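PDB 3KHS: purine nucleoside phosphorylase from Grouper iridovirus, which probably catalyses the phosphorolysis of purine nucleosides to free base and ribose 1-phosphate, a step of purine nucleoside salvage. Local coordinates for residues Pro51-Gly56 and Ala93-Arg98; Leu6-Ala11 and Phe100-Val105. All coordinates share one frame; numbering follows the deposited sequence.

Contact 1: residues Pro51-Gly56 and Ala93-Arg98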
loop_
_atom_site.group_PDB
_atom_site.type_symbol
_atom_site.label_atom_id
_atom_site.label_comp_id
_atom_site.label_asym_id
_atom_site.label_seq_id
_atom_site.Cartn_x
_atom_site.Cartn_y
_atom_site.Cartn_z
ATOM N N PRO B 51 -21.623 8.232 20.226
ATOM C CA PRO B 51 -21.457 6.786 20.289
ATOM C C PRO B 51 -20.815 6.241 19.007
ATOM O O PRO B 51 -21.251 6.573 17.911
ATOM C CB PRO B 51 -22.891 6.299 20.429
ATOM C CG PRO B 51 -23.537 7.371 21.238
ATOM C CD PRO B 51 -22.962 8.640 20.696
ATOM N N ASN B 52 -19.807 5.388 19.152
ATOM C CA ASN B 52 -19.137 4.767 18.007
ATOM C C ASN B 52 -18.185 5.657 17.200
ATOM O O ASN B 52 -17.450 5.145 16.370
ATOM C CB ASN B 52 -20.167 4.164 17.041
ATOM C CG ASN B 52 -20.919 2.987 17.626
ATOM O OD1 ASN B 52 -20.331 2.092 18.220
ATOM N ND2 ASN B 52 -22.232 2.968 17.424
ATOM N N PHE B 53 -18.211 6.973 17.418
ATOM C CA PHE B 53 -17.318 7.884 16.683
ATOM C C PHE B 53 -15.880 7.705 17.135
ATOM O O PHE B 53 -15.603 7.594 18.338
ATOM C CB PHE B 53 -17.716 9.353 16.913
ATOM C CG PHE B 53 -18.247 10.059 15.684
ATOM C CD1 PHE B 53 -19.278 9.513 14.930
ATOM C CD2 PHE B 53 -17.731 11.287 15.302
ATOM C CE1 PHE B 53 -19.789 10.176 13.813
ATOM C CE2 PHE B 53 -18.231 11.965 14.189
ATOM C CZ PHE B 53 -19.264 11.409 13.441
ATOM N N PRO B 54 -14.942 7.674 16.185
ATOM C CA PRO B 54 -13.538 7.511 16.599
ATOM C C PRO B 54 -13.112 8.732 17.409
ATOM O O PRO B 54 -13.714 9.789 17.286
ATOM C CB PRO B 54 -12.794 7.419 15.272
ATOM C CG PRO B 54 -13.818 6.786 14.354
ATOM C CD PRO B 54 -15.105 7.506 14.730
ATOM N N VAL B 55 -12.094 8.584 18.246
ATOM C CA VAL B 55 -11.591 9.700 19.043
ATOM C C VAL B 55 -10.419 10.311 18.271
ATOM O O VAL B 55 -9.803 9.632 17.447
ATOM C CB VAL B 55 -11.080 9.218 20.418
ATOM C CG1 VAL B 55 -10.517 10.385 21.198
ATOM C CG2 VAL B 55 -12.198 8.565 21.185
ATOM N N GLY B 56 -10.110 11.579 18.531
ATOM C CA GLY B 56 -9.011 12.228 17.825
ATOM C C GLY B 56 -7.992 12.894 18.735
ATOM O O GLY B 56 -7.180 13.714 18.293
ATOM N N ALA B 93 -11.981 5.531 9.764
ATOM C CA ALA B 93 -11.962 6.963 9.445
ATOM C C ALA B 93 -13.119 7.361 8.558
ATOM O O ALA B 93 -13.412 8.534 8.408
ATOM C CB ALA B 93 -10.630 7.372 8.738
ATOM N N THR B 94 -13.768 6.386 7.944
ATOM C CA THR B 94 -14.884 6.719 7.074
ATOM C C THR B 94 -16.222 6.337 7.708
ATOM O O THR B 94 -17.252 6.262 7.020
ATOM C CB THR B 94 -14.758 6.034 5.669
ATOM O OG1 THR B 94 -14.693 4.613 5.816
ATOM C CG2 THR B 94 -13.543 6.537 4.938
ATOM N N PHE B 95 -16.205 6.101 9.016
ATOM C CA PHE B 95 -17.415 5.731 9.753
ATOM C C PHE B 95 -18.420 6.891 9.733
ATOM O O PHE B 95 -19.620 6.681 9.612
ATOM C CB PHE B 95 -17.079 5.349 11.204
ATOM C CG PHE B 95 -18.281 4.992 12.028
ATOM C CD1 PHE B 95 -19.007 3.838 11.759
ATOM C CD2 PHE B 95 -18.725 5.848 13.031
ATOM C CE1 PHE B 95 -20.164 3.529 12.464
ATOM C CE2 PHE B 95 -19.871 5.561 13.741
ATOM C CZ PHE B 95 -20.600 4.394 13.463
ATOM N N PRO B 96 -17.937 8.135 9.857
ATOM C CA PRO B 96 -18.883 9.261 9.836
ATOM C C PRO B 96 -19.652 9.350 8.506
ATOM O O PRO B 96 -20.780 9.835 8.473
ATOM C CB PRO B 96 -17.989 10.474 10.107
ATOM C CG PRO B 96 -16.863 9.899 10.946
ATOM C CD PRO B 96 -16.580 8.581 10.226
ATOM N N MET B 97 -19.063 8.873 7.412
ATOM C CA MET B 97 -19.774 8.895 6.132
ATOM C C MET B 97 -20.920 7.892 6.161
ATOM O O MET B 97 -21.973 8.115 5.541
ATOM C CB MET B 97 -18.874 8.535 4.940
ATOM C CG MET B 97 -17.982 9.660 4.439
ATOM S SD MET B 97 -18.838 11.154 3.994
ATOM C CE MET B 97 -18.581 12.157 5.491
ATOM N N ARG B 98 -20.705 6.770 6.843
ATOM C CA ARG B 98 -21.754 5.773 6.938
ATOM C C ARG B 98 -22.857 6.369 7.824
ATOM O O ARG B 98 -24.040 6.180 7.561
ATOM C CB ARG B 98 -21.192 4.465 7.503
ATOM C CG ARG B 98 -20.244 3.767 6.544
ATOM C CD ARG B 98 -19.792 2.393 7.046
ATOM N NE ARG B 98 -18.946 1.692 6.069
ATOM C CZ ARG B 98 -17.653 1.961 5.849
ATOM N NH1 ARG B 98 -17.050 2.908 6.533
ATOM N NH2 ARG B 98 -16.964 1.282 4.937
#

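Contact 2: residues Leu6-Ala11 and Phe100-Val105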
loop_
_atom_site.group_PDB
_atom_site.type_symbol
_atom_site.label_atom_id
_atom_site.label_comp_id
_atom_site.label_asym_id
_atom_site.label_seq_id
_atom_site.Cartn_x
_atom_site.Cartn_y
_atom_site.Cartn_z
ATOM N N LEU B 6 -23.823 -0.272 13.260
ATOM C CA LEU B 6 -23.391 0.670 14.283
ATOM C C LEU B 6 -23.660 2.110 13.831
ATOM O O LEU B 6 -23.963 2.993 14.653
ATOM C CB LEU B 6 -21.909 0.440 14.599
ATOM C CG LEU B 6 -21.678 -0.958 15.192
ATOM C CD1 LEU B 6 -20.206 -1.267 15.310
ATOM C CD2 LEU B 6 -22.339 -1.028 16.570
ATOM N N ALA B 7 -23.560 2.345 12.525
ATOM C CA ALA B 7 -23.815 3.677 11.969
ATOM C C ALA B 7 -25.281 4.022 12.188
ATOM O O ALA B 7 -25.607 5.141 12.579
ATOM C CB ALA B 7 -23.504 3.720 10.486
ATOM N N LYS B 8 -26.166 3.059 11.929
ATOM C CA LYS B 8 -27.595 3.278 12.143
ATOM C C LYS B 8 -27.888 3.602 13.612
ATOM O O LYS B 8 -28.684 4.489 13.911
ATOM C CB LYS B 8 -28.375 2.054 11.701
ATOM C CG LYS B 8 -28.421 1.913 10.196
ATOM C CD LYS B 8 -29.115 0.643 9.792
ATOM C CE LYS B 8 -28.949 0.387 8.312
ATOM N NZ LYS B 8 -29.327 -1.017 7.961
ATOM N N GLU B 9 -27.230 2.889 14.523
ATOM C CA GLU B 9 -27.418 3.111 15.945
ATOM C C GLU B 9 -26.957 4.516 16.283
ATOM O O GLU B 9 -27.677 5.278 16.937
ATOM C CB GLU B 9 -26.648 2.053 16.751
ATOM C CG GLU B 9 -26.275 2.463 18.182
ATOM C CD GLU B 9 -25.413 1.421 18.895
ATOM O OE1 GLU B 9 -24.279 1.119 18.426
ATOM O OE2 GLU B 9 -25.883 0.902 19.935
ATOM N N THR B 10 -25.756 4.865 15.834
ATOM C CA THR B 10 -25.222 6.196 16.074
ATOM C C THR B 10 -26.183 7.240 15.516
ATOM O O THR B 10 -26.429 8.258 16.155
ATOM C CB THR B 10 -23.851 6.346 15.409
ATOM O OG1 THR B 10 -22.894 5.590 16.154
ATOM C CG2 THR B 10 -23.433 7.790 15.353
ATOM N N ALA B 11 -26.725 6.987 14.329
ATOM C CA ALA B 11 -27.656 7.942 13.726
ATOM C C ALA B 11 -28.925 8.063 14.571
ATOM O O ALA B 11 -29.367 9.170 14.876
ATOM C CB ALA B 11 -28.017 7.522 12.285
ATOM N N PHE B 100 -23.556 9.623 8.116
ATOM C CA PHE B 100 -24.235 10.591 7.263
ATOM C C PHE B 100 -25.336 9.887 6.486
ATOM O O PHE B 100 -26.458 10.355 6.448
ATOM C CB PHE B 100 -23.266 11.216 6.255
ATOM C CG PHE B 100 -22.607 12.491 6.735
ATOM C CD1 PHE B 100 -22.452 12.747 8.083
ATOM C CD2 PHE B 100 -22.089 13.390 5.829
ATOM C CE1 PHE B 100 -21.797 13.859 8.513
ATOM C CE2 PHE B 100 -21.418 14.528 6.252
ATOM C CZ PHE B 100 -21.269 14.762 7.586
ATOM N N LYS B 101 -25.014 8.761 5.862
ATOM C CA LYS B 101 -26.001 8.024 5.090
ATOM C C LYS B 101 -27.187 7.602 5.959
ATOM O O LYS B 101 -28.344 7.808 5.592
ATOM C CB LYS B 101 -25.385 6.772 4.470
ATOM C CG LYS B 101 -26.360 5.931 3.645
ATOM C CD LYS B 101 -25.948 4.476 3.650
ATOM C CE LYS B 101 -26.473 3.714 2.434
ATOM N NZ LYS B 101 -27.878 4.051 2.141
ATOM N N ALA B 102 -26.879 7.009 7.108
ATOM C CA ALA B 102 -27.888 6.549 8.047
ATOM C C ALA B 102 -28.789 7.684 8.510
ATOM O O ALA B 102 -29.902 7.444 8.935
ATOM C CB ALA B 102 -27.208 5.899 9.261
ATOM N N LEU B 103 -28.284 8.912 8.447
ATOM C CA LEU B 103 -29.039 10.097 8.854
ATOM C C LEU B 103 -29.970 10.554 7.742
ATOM O O LEU B 103 -30.816 11.414 7.960
ATOM C CB LEU B 103 -28.107 11.267 9.158
ATOM C CG LEU B 103 -27.334 11.336 10.457
ATOM C CD1 LEU B 103 -26.420 12.541 10.407
ATOM C CD2 LEU B 103 -28.284 11.455 11.614
ATOM N N GLY B 104 -29.788 9.997 6.548
ATOM C CA GLY B 104 -30.612 10.387 5.419
ATOM C C GLY B 104 -29.979 11.437 4.516
ATOM O O GLY B 104 -30.663 12.000 3.652
ATOM N N VAL B 105 -28.683 11.709 4.699
ATOM C CA VAL B 105 -28.027 12.695 3.850
ATOM C C VAL B 105 -27.998 12.211 2.408
ATOM O O VAL B 105 -27.776 11.045 2.132
ATOM C CB VAL B 105 -26.592 13.012 4.291
ATOM C CG1 VAL B 105 -25.974 13.993 3.304
ATOM C CG2 VAL B 105 -26.596 13.639 5.674
#

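Contact 1: residues Pro51-Gly56 and Ala93-Arg98
With CG anti to the backbone N (chi1 179°), the ring of Phe-95 reaches out from the first turn of helix 95-102 to the backbone and CB of Asn-52, while Phe-53, its chi1 of -113° lying away from the usual staggered values, carries its ring toward Pro-96. The two aromatic side chains are inclined to each other. CB of Asn-52 sits 3.6 Å from Phe-95 CE2 and equally near CZ, approaching the ring obliquely. Phe-95 CD2 is also 3.6 Å from the carbonyl O of Asn-52, an oxygen that accepts a hydrogen bond from Arg-92. Separately, CG of Pro-96 stands over one face of the Phe-53 ring, 4.2 Å from its centroid and 26° off the normal, which meets the geometry of a CH-pi contact; the proline lies toward the rim, and its CB comes 3.7 Å from Phe-53 CZ. The two rings also meet, with Phe-53 CD1 at the edge of the Phe-95 ring, 4.2 Å from Phe-95 CD2. In the fold, the irregular segment 51-56 belongs to the connection from strand 42-46 to strand 64-70 and lies against the start of helix 95-102, which leads into strand 107-116 of the mixed sheet of this phosphorylase-family domain. Pro-54 adds its CD, 4.3 Å from Phe-95 CD2. The contact is made by van der Waals touch and one CH-pi interaction, and the polar end of Asn-52 turns elsewhere, its ND2 hydrogen-bonding Glu-9 and Thr-10 of helix 3-15. At the head of helix 95-102, Arg-98 NH1 donates to Thr-94 OG1 (3.0 Å), with the hydroxyl oxygen somewhat tilted from the guanidinium plane, and NH2 of the same arginine is held by the carbonyl O of Pro-143.

Contact 2: residues Leu6-Ala11 and Phe100-Val105
Ala-11 and Ala-102 meet methyl to methyl, their CB atoms 3.5 Å apart, and this is the tight part of the contact. With alanines at 11 and 102 the backbones come close: CA of Lys-8 lies 5.3 Å from CA of Ala-102, and CA of Ala-11 is 5.5 Å from CA of Leu-103. The Ala-102 methyl points into the helix surface formed by Ala-7, Lys-8 and Ala-11, where it rests 3.8 Å from the carbonyl O of Ala-7 and 3.9 Å from CA of Lys-8. That carbonyl is already engaged in its own helix, accepting from Ala-11 N, so the methyl packs against an oxygen whose bonding is supplied within helix 3-15. Leu-103 widens the patch: with CG anti to its carbonyl carbon (chi1 -77°), the end of the side chain is brought nearer to helix 3-15, CD2 lying 4.0 Å from Ala-11 CB. Its other neighbours include Asn-15 and Pro-22.

The opposite character appears at Lys-8. Only the root of its side chain takes part, CG standing 4.3 Å from Ala-102 CB, whereas the extended remainder leads away from the other segment and the residue as a whole is exposed. Ala-7 is also looser, its CB 4.5 Å from that of Ala-102, although it is buried with the help of Phe-95 and Arg-98. Beyond the alanines the chain turns off: Gly-104, at a positive phi of 97°, ends the helical run, and the bonds Gly-104 N to Lys-101 O and Val-105 N to Phe-100 O reach back into the last turn. The arrangement is an alanine-lined helix-helix contact beside a Schellman motif, placed where helix 95-102 gives way to strand 107-116.

The centres of contacts 1 and 2 lie about 11 Å apart, on the same side of the chain's centre, and both draw on helix 95-102: contact 1 uses its beginning, contact 2 its end. Along the chain the order is 6-11, 51-56, 93-98, 100-105, so the sequence joined by contact 1 falls wholly within the span joined by contact 2. The two contacts also touch: from helix 3-15, Thr-10 OG1 lies 2.6 Å from Pro-51 O, a probable hydrogen bond, and Phe-95 CE1 is 3.6 Å from Ala-7 N. The N-terminal helix, the loop before strand 64-70 and helix 95-102 therefore each touch the other two.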